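Local coordinates for protein beta-lactamase (Serratia marcescens, PDB 5GWA) that probably hydrolyses the ring amide of beta-lactam antibiotics as a class A extended-spectrum enzyme, and is here blocked by covalently bound avibactam, at residues Met45-Thr48 against Tyr49-His52; Gly125-Lys128 against Val129-Ile133; Lys144-Glu147 against Glu148-His151. All blocks are in the same frame, centred on the assembly; numbering follows the deposited sequence. Where two conformers were deposited one is given.

Interaction 1 of 3, residues Met45-Thr48 against Tyr49-His52. With NXL ((2S,5R)-1-formyl-5-[(sulfooxy)amino]piperidine-2-carboxamide), chain B.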
loop_
_atom_site.group_PDB
_atom_site.type_symbol
_atom_site.label_atom_id
_atom_site.label_comp_id
_atom_site.label_asym_id
_atom_site.label_seq_id
_atom_site.Cartn_x
_atom_site.Cartn_y
_atom_site.Cartn_z
ATOM N N MET A 45 1.213 9.139 -15.307
ATOM C CA MET A 45 1.086 10.089 -14.193
ATOM C C MET A 45 1.202 9.429 -12.801
ATOM O O MET A 45 1.637 10.094 -11.835
ATOM C CB MET A 45 -0.237 10.848 -14.282
ATOM C CG MET A 45 -0.259 11.848 -15.390
ATOM S SD MET A 45 -1.688 12.928 -15.343
ATOM C CE MET A 45 -2.959 11.862 -15.989
ATOM N N GLN A 46 0.716 8.190 -12.681
ATOM C CA GLN A 46 0.436 7.506 -11.408
ATOM C C GLN A 46 -0.233 8.501 -10.469
ATOM O O GLN A 46 -1.138 9.218 -10.915
ATOM C CB GLN A 46 1.697 6.926 -10.837
ATOM C CG GLN A 46 2.106 5.617 -11.451
ATOM C CD GLN A 46 1.188 4.480 -11.074
ATOM O OE1 GLN A 46 0.253 4.639 -10.294
ATOM N NE2 GLN A 46 1.427 3.300 -11.688
ATOM N N SER A 47 0.244 8.639 -9.246
ATOM C CA SER A 47 -0.520 9.367 -8.234
ATOM C C SER A 47 -0.554 10.872 -8.463
ATOM O O SER A 47 -1.368 11.544 -7.814
ATOM C CB SER A 47 -0.003 9.133 -6.818
ATOM O OG SER A 47 -0.277 7.816 -6.330
ATOM N N THR A 48 0.221 11.405 -9.414
ATOM C CA THR A 48 0.193 12.835 -9.657
ATOM C C THR A 48 -1.176 13.290 -10.157
ATOM O O THR A 48 -1.558 14.413 -9.882
ATOM C CB THR A 48 1.288 13.339 -10.617
ATOM O OG1 THR A 48 1.085 12.775 -11.910
ATOM C CG2 THR A 48 2.685 12.985 -10.069
ATOM N N TYR A 49 -1.971 12.376 -10.704
ATOM C CA TYR A 49 -3.290 12.767 -11.158
ATOM C C TYR A 49 -4.289 13.011 -10.073
ATOM O O TYR A 49 -5.409 13.496 -10.352
ATOM C CB TYR A 49 -3.803 11.864 -12.264
ATOM C CG TYR A 49 -4.509 10.581 -11.846
ATOM C CD1 TYR A 49 -4.234 9.947 -10.632
ATOM C CD2 TYR A 49 -5.359 9.922 -12.750
ATOM C CE1 TYR A 49 -4.846 8.741 -10.306
ATOM C CE2 TYR A 49 -5.991 8.734 -12.413
ATOM C CZ TYR A 49 -5.692 8.117 -11.204
ATOM O OH TYR A 49 -6.285 6.895 -10.878
ATOM N N LYS A 50 -3.909 12.783 -8.833
ATOM C CA LYS A 50 -4.780 13.106 -7.696
ATOM C C LYS A 50 -4.878 14.629 -7.534
ATOM O O LYS A 50 -5.811 15.131 -6.894
ATOM C CB LYS A 50 -4.292 12.438 -6.415
ATOM C CG LYS A 50 -4.417 10.914 -6.490
ATOM C CD LYS A 50 -3.609 10.218 -5.405
ATOM C CE LYS A 50 -3.633 8.719 -5.617
ATOM N NZ LYS A 50 -2.927 8.002 -4.527
ATOM N N PHE A 51 -3.888 15.362 -8.028
ATOM C CA PHE A 51 -4.017 16.828 -8.116
ATOM C C PHE A 51 -5.210 17.206 -8.970
ATOM O O PHE A 51 -6.089 17.990 -8.555
ATOM C CB PHE A 51 -2.702 17.433 -8.657
ATOM C CG PHE A 51 -2.808 18.891 -9.025
ATOM C CD1 PHE A 51 -3.052 19.832 -8.042
ATOM C CD2 PHE A 51 -2.654 19.304 -10.329
ATOM C CE1 PHE A 51 -3.119 21.176 -8.346
ATOM C CE2 PHE A 51 -2.765 20.655 -10.650
ATOM C CZ PHE A 51 -2.992 21.585 -9.643
ATOM N N HIS A 52 -5.280 16.602 -10.145
ATOM C CA HIS A 52 -6.303 16.931 -11.137
ATOM C C HIS A 52 -7.645 16.539 -10.514
ATOM O O HIS A 52 -8.634 17.249 -10.627
ATOM C CB HIS A 52 -6.080 16.113 -12.406
ATOM C CG HIS A 52 -4.721 16.285 -13.014
ATOM N ND1 HIS A 52 -3.564 15.927 -12.344
ATOM C CD2 HIS A 52 -4.328 16.637 -14.258
ATOM C CE1 HIS A 52 -2.525 16.147 -13.122
ATOM N NE2 HIS A 52 -2.954 16.572 -14.288
HETATM O OAC NXL B . 1.561 7.063 -7.443
HETATM C CAN NXL B . 0.799 6.909 -6.495
HETATM N N NXL B . 0.765 5.897 -5.751
HETATM C CAJ NXL B . 0.066 5.916 -4.483
HETATM C CA NXL B . 1.580 4.736 -6.081
HETATM C C NXL B . 0.823 3.501 -6.426
HETATM O O NXL B . -0.386 3.431 -6.294
HETATM N NAA NXL B . 1.581 2.449 -6.748
HETATM C CB NXL B . 2.525 4.466 -4.938
HETATM C CAH NXL B . 1.848 4.486 -3.589
HETATM C CAO NXL B . 1.068 5.774 -3.363
HETATM N NAK NXL B . 1.858 7.011 -3.192
HETATM O OAL NXL B . 3.075 7.006 -3.694
HETATM S SAR NXL B . 3.657 8.390 -4.002
HETATM O OAD NXL B . 4.454 8.683 -2.852
HETATM O OAE NXL B . 4.572 8.476 -5.086
HETATM O OAG NXL B . 2.366 9.249 -4.512
#
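Lys-50 reaches back along the turn in front of it and ends at Ser-47, three residues earlier. Its CB sits beside the Ser-47 carbonyl, and CG, anti to its own carbonyl carbon (chi1 -67°), passes Ser-47 O at 3.4 Å. From there the chain stays extended: CD still grazes that oxygen and the Ser-47 CB, and CE comes 3.5 Å from Ser-47 OG. At the tip, NZ donates a hydrogen bond to Ser-47 OG over 3.2 Å. Since OG is joined to the inhibitor carbon CAN at 1.4 Å, it can only accept. NZ has further hydrogen bonds to Ser-111 OG and Asn-113 OD1, so several partners hold NZ beside the acylated serine.

The backbone follows the same three-residue spacing. Lys-50 N bonds Ser-47 O at 3.0 Å from above the carbonyl plane, Tyr-49 N bonds Gln-46 O almost straight, and Phe-51 N bonds Thr-48 O; these are the tight first turns leading into the helix. Ahead of them Met-45 O takes both N and OG1 of Thr-48 on one face. Ser-47 N points to the inhibitor carbonyl oxygen OAC at 2.7 Å, though the bond is bent (127°) and weak. Met-45 crosses Tyr-49 at about a right angle: its CE packs on the Tyr-49 CB while its SD stands obliquely to the His-52 ring, 4.3 Å from the centroid. Thr-48 O lies at that ring's edge.

Serine at a helix start with lysine three residues on is the SxxK arrangement of serine beta-lactamases, with Ser-47 as the acylated residue and its N consistent with one arm of the oxyanion hole.

Interaction 2 of 3, residues Gly125-Lys128 against Val129-Ile133. With NA (sodium ion), chain Y; SO4 (sulfate ion), chain F.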
loop_
_atom_site.group_PDB
_atom_site.type_symbol
_atom_site.label_atom_id
_atom_site.label_comp_id
_atom_site.label_asym_id
_atom_site.label_seq_id
_atom_site.Cartn_x
_atom_site.Cartn_y
_atom_site.Cartn_z
ATOM N N GLY A 125 -16.676 9.970 -11.912
ATOM C CA GLY A 125 -15.834 9.042 -12.661
ATOM C C GLY A 125 -14.620 9.697 -13.313
ATOM O O GLY A 125 -14.484 10.920 -13.313
ATOM N N THR A 126 -13.752 8.871 -13.894
ATOM C CA THR A 126 -12.534 9.353 -14.529
ATOM C C THR A 126 -12.877 10.261 -15.715
ATOM O O THR A 126 -12.214 11.282 -15.901
ATOM C CB THR A 126 -11.627 8.209 -15.014
ATOM O OG1 THR A 126 -12.365 7.287 -15.810
ATOM C CG2 THR A 126 -11.021 7.431 -13.828
ATOM N N ASN A 127 -13.937 9.927 -16.469
ATOM C CA ASN A 127 -14.291 10.765 -17.630
ATOM C C ASN A 127 -14.705 12.163 -17.250
ATOM O O ASN A 127 -14.320 13.104 -17.935
ATOM C CB ASN A 127 -15.352 10.122 -18.556
ATOM C CG ASN A 127 -15.584 10.940 -19.816
ATOM O OD1 ASN A 127 -16.681 11.493 -20.023
ATOM N ND2 ASN A 127 -14.530 11.112 -20.612
ATOM N N LYS A 128 -15.382 12.324 -16.116
ATOM C CA LYS A 128 -15.732 13.649 -15.614
ATOM C C LYS A 128 -14.462 14.456 -15.364
ATOM O O LYS A 128 -14.387 15.646 -15.670
ATOM C CB LYS A 128 -16.551 13.546 -14.325
ATOM C CG LYS A 128 -16.921 14.883 -13.707
ATOM C CD LYS A 128 -18.150 15.426 -14.402
ATOM C CE LYS A 128 -19.301 14.436 -14.325
ATOM N NZ LYS A 128 -20.491 14.904 -15.099
ATOM N N VAL A 129 -13.449 13.812 -14.789
ATOM C CA VAL A 129 -12.275 14.564 -14.401
ATOM C C VAL A 129 -11.419 14.902 -15.630
ATOM O O VAL A 129 -10.924 16.013 -15.776
ATOM C CB VAL A 129 -11.439 13.756 -13.372
ATOM C CG1 VAL A 129 -10.173 14.530 -13.041
ATOM C CG2 VAL A 129 -12.270 13.498 -12.116
ATOM N N HIS A 130 -11.352 13.961 -16.561
ATOM C CA HIS A 130 -10.708 14.142 -17.849
ATOM C C HIS A 130 -11.308 15.338 -18.564
ATOM O O HIS A 130 -10.589 16.183 -19.070
ATOM C CB HIS A 130 -10.896 12.888 -18.675
ATOM C CG HIS A 130 -10.376 13.001 -20.065
ATOM N ND1 HIS A 130 -9.066 12.717 -20.393
ATOM C CD2 HIS A 130 -10.928 13.534 -21.178
ATOM C CE1 HIS A 130 -8.875 12.942 -21.680
ATOM N NE2 HIS A 130 -9.966 13.514 -22.159
ATOM N N ASN A 131 -12.624 15.369 -18.660
ATOM C CA ASN A 131 -13.280 16.493 -19.341
ATOM C C ASN A 131 -13.075 17.825 -18.629
ATOM O O ASN A 131 -12.875 18.854 -19.266
ATOM C CB ASN A 131 -14.773 16.208 -19.483
ATOM C CG ASN A 131 -15.058 15.126 -20.485
ATOM O OD1 ASN A 131 -14.236 14.840 -21.339
ATOM N ND2 ASN A 131 -16.289 14.608 -20.473
ATOM N N PHE A 132 -13.179 17.817 -17.315
ATOM C CA PHE A 132 -13.007 19.011 -16.519
ATOM C C PHE A 132 -11.672 19.648 -16.839
ATOM O O PHE A 132 -11.543 20.858 -17.022
ATOM C CB PHE A 132 -13.121 18.679 -15.029
ATOM C CG PHE A 132 -12.784 19.815 -14.133
ATOM C CD1 PHE A 132 -13.666 20.851 -13.946
ATOM C CD2 PHE A 132 -11.505 19.937 -13.609
ATOM C CE1 PHE A 132 -13.317 21.947 -13.196
ATOM C CE2 PHE A 132 -11.198 20.964 -12.753
ATOM C CZ PHE A 132 -12.098 21.973 -12.544
ATOM N N ILE A 133 -10.637 18.821 -16.821
ATOM C CA ILE A 133 -9.303 19.313 -17.082
ATOM C C ILE A 133 -9.188 19.848 -18.506
ATOM O O ILE A 133 -8.670 20.961 -18.704
ATOM C CB ILE A 133 -8.259 18.196 -16.848
ATOM C CG1 ILE A 133 -8.214 17.829 -15.356
ATOM C CG2 ILE A 133 -6.866 18.652 -17.302
ATOM C CD1 ILE A 133 -7.864 18.925 -14.385
HETATM NA NA NA Y . -12.260 8.036 -18.363
HETATM S S SO4 F . -19.701 12.593 -18.042
HETATM O O1 SO4 F . -19.600 12.867 -19.502
HETATM O O2 SO4 F . -21.059 12.193 -17.598
HETATM O O3 SO4 F . -18.767 11.452 -17.729
HETATM O O4 SO4 F . -19.290 13.804 -17.314
HETATM O O HOH W 1 -17.457 12.641 -22.390
HETATM O O HOH W 2 -11.840 9.856 -20.147
#
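Asn-127 and Asn-131 meet one turn apart on the solvent side of the first turns of helix 126-135, a local surface contact made of amides, water and ions. The two side chains approach at a slant with their amide planes 80° apart, and a water joins them: it donates to Asn-127 OD1 at 2.7 Å and accepts from Asn-131 ND2 at 3.0 Å. With CG of Asn-127 anti to its backbone N (chi1 -174°), the amide leans forward along the helix, where its OD1 end comes near Asn-131. Its other end is used as well, because ND2 donates to a second water that coordinates a sodium ion. The same ion is bound by Thr-126 OG1 at 2.7 Å, so neighbouring side chains are tied through metal and water.

Underneath runs ordinary helix bonding. Gly-125 takes the N-cap position, His-130 N reaches Thr-126 O at 2.9 Å, and Asn-131 N reaches Asn-127 O at 2.9 Å. The Val-129 N-H is shared between two weak bonds, to Gly-125 O and Thr-126 O, as befits an opening turn. The inner side faces the protein: Val-129 packs on Phe-120 and Val-123 of helix 113-123, Phe-132 packs on Leu-55 and Ala-56 of helix 49-63, and His-130 ND1 bonds the backbone N of Ile-143.

A sulfate, probably from the crystallisation liquor, sits near Asn-127 and bonds Lys-128 NZ at 2.7 Å; Lys-128 was deposited in two conformers, and the bond is that of the one described. The chemistry implies a hydrated polar face: the bridging water donates to an oxygen and accepts from an N-H, consistent with the amide orientations as modelled, while sodium is reached by a threonine hydroxyl and a water, sulfate by a lysine.

Interaction 3 of 3, residues Lys144-Glu147 against Glu148-His151. With NA (sodium ion), chain Q; NXL ((2S,5R)-1-formyl-5-[(sulfooxy)amino]piperidine-2-carboxamide), chain B.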
loop_
_atom_site.group_PDB
_atom_site.type_symbol
_atom_site.label_atom_id
_atom_site.label_comp_id
_atom_site.label_asym_id
_atom_site.label_seq_id
_atom_site.Cartn_x
_atom_site.Cartn_y
_atom_site.Cartn_z
ATOM N N LYS A 144 -8.127 8.201 -17.433
ATOM C CA LYS A 144 -8.891 7.057 -17.909
ATOM C C LYS A 144 -9.163 5.992 -16.849
ATOM O O LYS A 144 -9.995 5.130 -17.067
ATOM C CB LYS A 144 -8.180 6.450 -19.087
ATOM C CG LYS A 144 -8.090 7.383 -20.287
ATOM C CD LYS A 144 -9.412 7.669 -20.944
ATOM C CE LYS A 144 -9.262 8.853 -21.902
ATOM N NZ LYS A 144 -10.486 9.036 -22.726
ATOM N N ALA A 145 -8.295 5.881 -15.851
ATOM C CA ALA A 145 -8.363 4.697 -14.980
ATOM C C ALA A 145 -8.224 5.104 -13.528
ATOM O O ALA A 145 -7.388 5.914 -13.178
ATOM C CB ALA A 145 -7.269 3.719 -15.294
ATOM N N THR A 146 -8.995 4.460 -12.686
ATOM C CA THR A 146 -8.925 4.665 -11.246
ATOM C C THR A 146 -7.710 3.924 -10.696
ATOM O O THR A 146 -7.032 3.207 -11.421
ATOM C CB THR A 146 -10.155 4.085 -10.540
ATOM O OG1 THR A 146 -10.212 2.678 -10.794
ATOM C CG2 THR A 146 -11.438 4.747 -11.009
ATOM N N GLU A 147 -7.436 4.097 -9.411
ATOM C CA GLU A 147 -6.341 3.355 -8.812
ATOM C C GLU A 147 -6.601 1.868 -8.830
ATOM O O GLU A 147 -5.689 1.098 -9.140
ATOM C CB GLU A 147 -6.056 3.842 -7.379
ATOM C CG GLU A 147 -5.354 5.196 -7.370
ATOM C CD GLU A 147 -3.901 5.147 -7.780
ATOM O OE1 GLU A 147 -3.301 4.042 -7.803
ATOM O OE2 GLU A 147 -3.268 6.221 -8.006
ATOM N N GLU A 148 -7.815 1.465 -8.526
ATOM C CA GLU A 148 -8.154 0.028 -8.552
ATOM C C GLU A 148 -7.928 -0.548 -9.939
ATOM O O GLU A 148 -7.305 -1.601 -10.084
ATOM C CB GLU A 148 -9.577 -0.150 -8.121
ATOM C CG GLU A 148 -10.126 -1.558 -8.285
ATOM C CD GLU A 148 -11.564 -1.670 -7.803
ATOM O OE1 GLU A 148 -12.229 -0.626 -7.621
ATOM O OE2 GLU A 148 -12.061 -2.813 -7.669
ATOM N N GLU A 149 -8.332 0.211 -10.954
ATOM C CA GLU A 149 -8.144 -0.223 -12.323
ATOM C C GLU A 149 -6.663 -0.328 -12.711
ATOM O O GLU A 149 -6.235 -1.273 -13.389
ATOM C CB GLU A 149 -8.912 0.709 -13.269
ATOM C CG GLU A 149 -10.406 0.554 -13.199
ATOM C CD GLU A 149 -11.170 1.535 -14.057
ATOM O OE1 GLU A 149 -10.764 2.712 -14.183
ATOM O OE2 GLU A 149 -12.320 1.211 -14.429
ATOM N N MET A 150 -5.827 0.587 -12.225
ATOM C CA MET A 150 -4.405 0.536 -12.515
ATOM C C MET A 150 -3.732 -0.682 -11.867
ATOM O O MET A 150 -2.723 -1.177 -12.343
ATOM C CB MET A 150 -3.706 1.832 -12.052
ATOM C CG MET A 150 -3.930 2.989 -13.005
ATOM S SD MET A 150 -2.744 4.313 -12.736
ATOM C CE MET A 150 -3.409 4.984 -11.241
ATOM N N HIS A 151 -4.195 -1.039 -10.686
ATOM C CA HIS A 151 -3.572 -2.147 -9.937
ATOM C C HIS A 151 -3.940 -3.504 -10.539
ATOM O O HIS A 151 -3.356 -4.523 -10.151
ATOM C CB HIS A 151 -3.994 -2.088 -8.459
ATOM C CG HIS A 151 -3.279 -1.039 -7.675
ATOM N ND1 HIS A 151 -3.444 0.315 -7.898
ATOM C CD2 HIS A 151 -2.391 -1.146 -6.655
ATOM C CE1 HIS A 151 -2.675 0.995 -7.064
ATOM N NE2 HIS A 151 -2.015 0.127 -6.308
HETATM NA NA NA Q . -0.953 -0.146 -14.158
HETATM O OAC NXL B . 1.561 7.063 -7.443
HETATM C CAN NXL B . 0.799 6.909 -6.495
HETATM N N NXL B . 0.765 5.897 -5.751
HETATM C CAJ NXL B . 0.066 5.916 -4.483
HETATM C CA NXL B . 1.580 4.736 -6.081
HETATM C C NXL B . 0.823 3.501 -6.426
HETATM O O NXL B . -0.386 3.431 -6.294
HETATM N NAA NXL B . 1.581 2.449 -6.748
HETATM C CB NXL B . 2.525 4.466 -4.938
HETATM C CAH NXL B . 1.848 4.486 -3.589
HETATM C CAO NXL B . 1.068 5.774 -3.363
HETATM N NAK NXL B . 1.858 7.011 -3.192
HETATM O OAL NXL B . 3.075 7.006 -3.694
HETATM S SAR NXL B . 3.657 8.390 -4.002
HETATM O OAD NXL B . 4.454 8.683 -2.852
HETATM O OAE NXL B . 4.572 8.476 -5.086
HETATM O OAG NXL B . 2.366 9.249 -4.512
HETATM O O HOH W 3 -12.606 4.536 -15.177
HETATM O O HOH W 4 -12.524 1.478 -9.979
HETATM O O HOH W 5 0.448 0.528 -11.879
#
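Thr-146 turns OG1 between its backbone N and carbonyl carbon (chi1 61°), while Glu-149 runs extended beyond CG (chi2 176°), and the two groups exchange hydrogen bonds. Glu-149 N donates to Thr-146 OG1 at 3.1 Å; in return Thr-146 N donates to Glu-149 OE1 at 2.9 Å, meeting that oxygen on its anti side. This is a capping box, with Thr-146 as N-cap of helix 147-151. One water links Glu-149 OE1 back to Lys-144 O, and another joins Thr-146 OG1 to Glu-148 OE1. Asp-117 completes the cap from helix 113-123, its two carboxylate oxygens taking N of Glu-147 and N of Glu-148.

One step on, Glu-147 bends at its second torsion, which folds the carboxylate back beside Met-150 and His-151. OE2 lies 3.5 Å from Met-150 CE. OE1 lies in the ring plane at the edge of His-151, 3.2 Å from CE1, with carboxylate and ring 63° apart. The neighbouring ring nitrogen holds the imidazole: ND1 donates to Glu-147 O at 2.7 Å, from above the carbonyl plane, and His-151 N donates to the same oxygen at 3.0 Å. Met-150 O binds a sodium ion at 2.7 Å, together with the carbonyl oxygens of Ala-153 and Trp-154.

Inhibitor oxygen O also stands at the His-151 ring edge, and Glu-147 lines the same pocket, in the place where class A enzymes carry the glutamate of the omega loop. The ND1 bond restrains the imidazole's rotation, while His-151 N makes the helix bond to the same oxygen and the paired cap fixes the helix start, so the protein itself supplies bonds that hold this segment beside the inhibitor.

Overall arrangement
The three contacts follow one another along the chain, each at the start of a helix: 49-63, 126-135 and 147-151. The centres of interactions 1 and 3 lie about 11 Å apart. Those of interactions 1 and 2 are about 12 Å apart, and those of interactions 2 and 3 about 14 Å. Interaction 1 is the buried hub. The Tyr-49 hydroxyl probably bonds Ala-145 O, joining it to interaction 3, while the CB of His-52 packs on Ile-133 of interaction 2. Thr-126 touches residues 144-146, closing the triangle. Interactions 1 and 3 both face the avibactam pocket, whereas interaction 2 is a surface contact away from the inhibitor, its Thr-126 side chain about 14 Å from it.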